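Long-range contacts in putative hydrolase (Burkholderia cenocepacia, PDB 4X00), which probably hydrolyses ester bonds, as a putative aryl esterase of the alpha/beta hydrolase fold: residues S35-I40 with V107-S112; A133-G138 with L222-G227. One frame throughout, in Å; residues are numbered along the deposited sequence.

Overall arrangement
Both interactions are parallel strand pairings in the central sheet of an alpha/beta hydrolase fold, and their centres lie about 10 Å apart. Interaction 1 joins strand 36-40 to strand 107-111; interaction 2 joins strand 132-136 to strand 222-227. Strands 107-111 and 132-136 are themselves neighbours, with Val134 N 2.8 Å from Leu108 O and Val136 N 2.8 Å from Gly110 O, so the four strands run on as one sheet. The probable active site lies at the C-terminal ends of these strands. Ser112, on a likely nucleophile elbow, would form a Ser-His-Asp triad with His259 and Asp230, and Asp137 of interaction 2 lies close to both of these partners.

Interaction 1: S35-I40 with V107-S112; sequences SPIIFI and VLVGWS
Val109 meets two side chains of strand 36-40 on one face of the sheet. Its CG2 comes to 3.6 Å from Ile37 CG2, while its CB sits 3.9 Å from Phe39 CD2, obliquely to the ring. With chi1 at 179°, Val109 points CG1 away from its own amide nitrogen, keeping it near Phe39, and sets CG2 toward Ile37. Phe39 and Val109 run side by side in the same direction. The ring of Phe39, its CG anti to the carbonyl carbon (chi1 -63°), swings back along its own strand, and Ile37 CG2 rests over one face near the rim. Leu273 of helix 266-280 packs on both Phe39 and Val109. On the other face Leu108 CD2 lies 4.1 Å from Ile38 CB, and Ile40 extends CD1 toward Leu108 CB at 4.4 Å; Leu94 of helix 87-100 touches all three. Five backbone bonds join the strands, from Val107 N to Pro36 O through to Trp111 N to Ile40 O (2.9 Å, 174° at the hydrogen). Beyond them Trp111 NE1 bonds His259 O. The chemistry is thus an apolar, buried pairing whose peptide groups bond in parallel register right up to the probable nucleophile elbow at Ser112.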
loop_
_atom_site.group_PDB
_atom_site.type_symbol
_atom_site.label_atom_id
_atom_site.label_comp_id
_atom_site.label_asym_id
_atom_site.label_seq_id
_atom_site.Cartn_x
_atom_site.Cartn_y
_atom_site.Cartn_z
ATOM N N SER A 35 -3.268 -16.083 -12.143
ATOM C CA SER A 35 -4.153 -15.402 -11.208
ATOM C C SER A 35 -3.542 -14.043 -10.835
ATOM O O SER A 35 -2.374 -13.987 -10.464
ATOM C CB SER A 35 -4.352 -16.256 -9.951
ATOM O OG SER A 35 -4.743 -17.595 -10.272
ATOM N N PRO A 36 -4.309 -12.945 -10.957
ATOM C CA PRO A 36 -3.689 -11.630 -10.708
ATOM C C PRO A 36 -3.569 -11.248 -9.238
ATOM O O PRO A 36 -4.445 -11.504 -8.402
ATOM C CB PRO A 36 -4.627 -10.643 -11.419
ATOM C CG PRO A 36 -5.898 -11.400 -11.689
ATOM C CD PRO A 36 -5.591 -12.862 -11.683
ATOM N N ILE A 37 -2.478 -10.553 -8.954
ATOM C CA ILE A 37 -2.245 -9.906 -7.674
ATOM C C ILE A 37 -1.877 -8.464 -7.974
ATOM O O ILE A 37 -0.983 -8.223 -8.804
ATOM C CB ILE A 37 -1.100 -10.564 -6.870
ATOM C CG1 ILE A 37 -1.353 -12.075 -6.702
ATOM C CG2 ILE A 37 -0.920 -9.835 -5.527
ATOM C CD1 ILE A 37 -0.160 -12.819 -6.101
ATOM N N ILE A 38 -2.593 -7.516 -7.378
ATOM C CA ILE A 38 -2.294 -6.092 -7.547
ATOM C C ILE A 38 -1.713 -5.552 -6.253
ATOM O O ILE A 38 -2.359 -5.642 -5.192
ATOM C CB ILE A 38 -3.553 -5.309 -7.936
ATOM C CG1 ILE A 38 -4.103 -5.799 -9.288
ATOM C CG2 ILE A 38 -3.255 -3.829 -7.978
ATOM C CD1 ILE A 38 -5.514 -5.273 -9.616
ATOM N N PHE A 39 -0.472 -5.050 -6.360
ATOM C CA PHE A 39 0.275 -4.502 -5.237
ATOM C C PHE A 39 0.121 -2.989 -5.188
ATOM O O PHE A 39 0.300 -2.320 -6.210
ATOM C CB PHE A 39 1.753 -4.829 -5.355
ATOM C CG PHE A 39 2.051 -6.302 -5.319
ATOM C CD1 PHE A 39 2.018 -7.046 -6.483
ATOM C CD2 PHE A 39 2.401 -6.929 -4.121
ATOM C CE1 PHE A 39 2.321 -8.412 -6.460
ATOM C CE2 PHE A 39 2.696 -8.294 -4.078
ATOM C CZ PHE A 39 2.662 -9.027 -5.251
ATOM N N ILE A 40 -0.195 -2.465 -4.006
ATOM C CA ILE A 40 -0.477 -1.044 -3.792
ATOM C C ILE A 40 0.464 -0.548 -2.729
ATOM O O ILE A 40 0.380 -0.997 -1.582
ATOM C CB ILE A 40 -1.928 -0.831 -3.334
ATOM C CG1 ILE A 40 -2.894 -1.561 -4.271
ATOM C CG2 ILE A 40 -2.255 0.670 -3.287
ATOM C CD1 ILE A 40 -4.243 -1.834 -3.622
ATOM N N VAL A 107 -6.332 -10.534 -6.251
ATOM C CA VAL A 107 -6.075 -10.310 -4.833
ATOM C C VAL A 107 -5.361 -8.960 -4.721
ATOM O O VAL A 107 -4.409 -8.713 -5.457
ATOM C CB VAL A 107 -5.225 -11.442 -4.240
ATOM C CG1 VAL A 107 -4.715 -11.065 -2.837
ATOM C CG2 VAL A 107 -6.046 -12.749 -4.211
ATOM N N LEU A 108 -5.820 -8.117 -3.805
ATOM C CA LEU A 108 -5.184 -6.819 -3.538
ATOM C C LEU A 108 -4.193 -6.939 -2.399
ATOM O O LEU A 108 -4.481 -7.611 -1.399
ATOM C CB LEU A 108 -6.236 -5.777 -3.167
ATOM C CG LEU A 108 -7.406 -5.667 -4.151
ATOM C CD1 LEU A 108 -8.359 -4.579 -3.677
ATOM C CD2 LEU A 108 -6.864 -5.400 -5.582
ATOM N N VAL A 109 -3.028 -6.312 -2.536
ATOM C CA VAL A 109 -2.022 -6.312 -1.460
ATOM C C VAL A 109 -1.696 -4.849 -1.223
ATOM O O VAL A 109 -1.119 -4.203 -2.093
ATOM C CB VAL A 109 -0.757 -7.084 -1.844
ATOM C CG1 VAL A 109 0.283 -7.043 -0.712
ATOM C CG2 VAL A 109 -1.134 -8.522 -2.195
ATOM N N GLY A 110 -2.049 -4.329 -0.061
ATOM C CA GLY A 110 -1.891 -2.895 0.197
ATOM C C GLY A 110 -0.993 -2.616 1.384
ATOM O O GLY A 110 -1.274 -3.079 2.483
ATOM N N TRP A 111 0.083 -1.867 1.162
ATOM C CA TRP A 111 1.035 -1.500 2.210
ATOM C C TRP A 111 0.705 -0.124 2.763
ATOM O O TRP A 111 0.731 0.853 2.010
ATOM C CB TRP A 111 2.456 -1.501 1.650
ATOM C CG TRP A 111 3.491 -1.023 2.610
ATOM C CD1 TRP A 111 3.542 -1.293 3.946
ATOM C CD2 TRP A 111 4.635 -0.188 2.314
ATOM N NE1 TRP A 111 4.652 -0.682 4.502
ATOM C CE2 TRP A 111 5.331 -0.003 3.521
ATOM C CE3 TRP A 111 5.150 0.385 1.137
ATOM C CZ2 TRP A 111 6.515 0.724 3.598
ATOM C CZ3 TRP A 111 6.313 1.134 1.224
ATOM C CH2 TRP A 111 6.973 1.309 2.445
ATOM N N SER A 112 0.387 -0.055 4.062
ATOM C CA SER A 112 0.296 1.209 4.806
ATOM C C SER A 112 -0.794 2.103 4.172
ATOM O O SER A 112 -1.979 1.744 4.257
ATOM C CB SER A 112 1.674 1.866 4.876
ATOM O OG SER A 112 1.662 2.940 5.800
#

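Interaction 2: A133-G138 with L222-G227; sequences AVYVDG and LLLLYG
Tyr226 lays its ring against the turn that follows strand 132-136, with Asp137 CA over one face, 3.6 Å from the ring centroid and 18° off the normal, a CH-pi contact. Its CG stands anti to the carbonyl carbon (chi1 -76°), carrying the ring across to Gly138, where the hydroxyl OH donates to Gly138 O at 2.7 Å. This bond meets the carbonyl from the side, at a C=O...donor angle of 119°. Asp137, in the turn just past its strand, answers with its carboxylate, which reaches Gly227 N, OD2 accepting through its syn lone pair at 3.1 Å and OD1 adding a weak bond. OD2 also lies close to Asp230 OD2, two acidic groups side by side. Asp137 N in turn donates to Leu225 O (2.8 Å), so backbone and side chain both hold this residue to strand 222-227. Tyr135 lies alongside Leu224, the two pointing the same way, with Leu224 CD1 3.7 Å from Tyr135 CB and oblique to the ring; the Tyr135 hydroxyl bonds Ser119 OG. On the opposite face Val134 CG1 approaches Leu225 CD1 at 4.1 Å, where Phe276 and Phe269 of helix 266-280 pack on Val134 and Leu225 respectively. Regular parallel ladder bonds complete the pairing. At its C-terminal end the apolar packing therefore gives way to a polar, buried junction, in which bonds from Tyr226 and Gly227 fix the turn at Asp137 and Gly138 beside the probable triad residues His259 and Asp230.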
loop_
_atom_site.group_PDB
_atom_site.type_symbol
_atom_site.label_atom_id
_atom_site.label_comp_id
_atom_site.label_asym_id
_atom_site.label_seq_id
_atom_site.Cartn_x
_atom_site.Cartn_y
_atom_site.Cartn_z
ATOM N N ALA A 133 -8.012 -9.630 0.030
ATOM C CA ALA A 133 -7.077 -8.534 0.214
ATOM C C ALA A 133 -6.160 -8.816 1.377
ATOM O O ALA A 133 -6.590 -9.371 2.390
ATOM C CB ALA A 133 -7.826 -7.216 0.435
ATOM N N VAL A 134 -4.911 -8.421 1.208
ATOM C CA VAL A 134 -3.916 -8.461 2.254
ATOM C C VAL A 134 -3.546 -7.023 2.627
ATOM O O VAL A 134 -3.107 -6.252 1.757
ATOM C CB VAL A 134 -2.650 -9.201 1.804
ATOM C CG1 VAL A 134 -1.644 -9.277 2.962
ATOM C CG2 VAL A 134 -3.000 -10.614 1.278
ATOM N N TYR A 135 -3.755 -6.651 3.886
ATOM C CA TYR A 135 -3.308 -5.360 4.406
ATOM C C TYR A 135 -1.942 -5.609 5.019
ATOM O O TYR A 135 -1.828 -6.381 5.976
ATOM C CB TYR A 135 -4.235 -4.807 5.475
ATOM C CG TYR A 135 -5.519 -4.199 4.970
ATOM C CD1 TYR A 135 -6.425 -4.916 4.171
ATOM C CD2 TYR A 135 -5.880 -2.896 5.343
ATOM C CE1 TYR A 135 -7.612 -4.332 3.724
ATOM C CE2 TYR A 135 -7.068 -2.327 4.893
ATOM C CZ TYR A 135 -7.921 -3.042 4.094
ATOM O OH TYR A 135 -9.084 -2.467 3.671
ATOM N N VAL A 136 -0.915 -4.993 4.469
ATOM C CA VAL A 136 0.427 -5.172 4.982
ATOM C C VAL A 136 0.805 -3.932 5.769
ATOM O O VAL A 136 1.031 -2.862 5.186
ATOM C CB VAL A 136 1.418 -5.401 3.854
ATOM C CG1 VAL A 136 2.780 -5.770 4.482
ATOM C CG2 VAL A 136 0.877 -6.449 2.870
ATOM N N ASP A 137 0.821 -4.035 7.096
ATOM C CA ASP A 137 1.024 -2.841 7.923
ATOM C C ASP A 137 0.122 -1.720 7.447
ATOM O O ASP A 137 0.515 -0.551 7.380
ATOM C CB ASP A 137 2.501 -2.445 7.935
ATOM C CG ASP A 137 3.305 -3.450 8.722
ATOM O OD1 ASP A 137 3.592 -4.508 8.128
ATOM O OD2 ASP A 137 3.538 -3.256 9.952
ATOM N N GLY A 138 -1.107 -2.092 7.114
ATOM C CA GLY A 138 -2.056 -1.153 6.565
ATOM C C GLY A 138 -2.534 -0.103 7.534
ATOM O O GLY A 138 -2.754 -0.347 8.745
ATOM N N LEU A 222 -9.754 -11.645 4.135
ATOM C CA LEU A 222 -8.884 -10.541 4.479
ATOM C C LEU A 222 -7.792 -11.039 5.422
ATOM O O LEU A 222 -8.077 -11.695 6.441
ATOM C CB LEU A 222 -9.663 -9.415 5.152
ATOM C CG LEU A 222 -10.757 -8.761 4.322
ATOM C CD1 LEU A 222 -11.530 -7.777 5.182
ATOM C CD2 LEU A 222 -10.152 -8.068 3.109
ATOM N N LEU A 223 -6.557 -10.679 5.102
ATOM C CA LEU A 223 -5.407 -11.038 5.927
ATOM C C LEU A 223 -4.650 -9.754 6.290
ATOM O O LEU A 223 -4.343 -8.949 5.416
ATOM C CB LEU A 223 -4.493 -12.004 5.173
ATOM C CG LEU A 223 -3.156 -12.357 5.841
ATOM C CD1 LEU A 223 -3.379 -13.086 7.168
ATOM C CD2 LEU A 223 -2.347 -13.217 4.889
ATOM N N LEU A 224 -4.380 -9.567 7.569
ATOM C CA LEU A 224 -3.625 -8.419 8.045
ATOM C C LEU A 224 -2.271 -8.919 8.506
ATOM O O LEU A 224 -2.189 -9.712 9.447
ATOM C CB LEU A 224 -4.358 -7.722 9.174
ATOM C CG LEU A 224 -5.230 -6.547 8.718
ATOM C CD1 LEU A 224 -6.316 -6.953 7.681
ATOM C CD2 LEU A 224 -5.829 -5.868 9.966
ATOM N N LEU A 225 -1.210 -8.485 7.844
ATOM C CA LEU A 225 0.148 -8.933 8.148
ATOM C C LEU A 225 0.913 -7.705 8.604
ATOM O O LEU A 225 1.063 -6.760 7.805
ATOM C CB LEU A 225 0.831 -9.546 6.926
ATOM C CG LEU A 225 0.326 -10.838 6.290
ATOM C CD1 LEU A 225 1.258 -11.224 5.148
ATOM C CD2 LEU A 225 0.389 -11.954 7.263
ATOM N N TYR A 226 1.379 -7.684 9.859
ATOM C CA TYR A 226 2.063 -6.488 10.407
ATOM C C TYR A 226 3.376 -6.889 11.033
ATOM O O TYR A 226 3.458 -7.936 11.703
ATOM C CB TYR A 226 1.210 -5.811 11.505
ATOM C CG TYR A 226 0.047 -5.019 10.985
ATOM C CD1 TYR A 226 -0.979 -5.645 10.305
ATOM C CD2 TYR A 226 -0.020 -3.637 11.155
ATOM C CE1 TYR A 226 -2.048 -4.927 9.811
ATOM C CE2 TYR A 226 -1.108 -2.904 10.679
ATOM C CZ TYR A 226 -2.109 -3.562 9.985
ATOM O OH TYR A 226 -3.193 -2.881 9.478
ATOM N N GLY A 227 4.384 -6.035 10.899
ATOM C CA GLY A 227 5.554 -6.140 11.750
ATOM C C GLY A 227 5.202 -5.680 13.150
ATOM O O GLY A 227 4.649 -4.577 13.339
#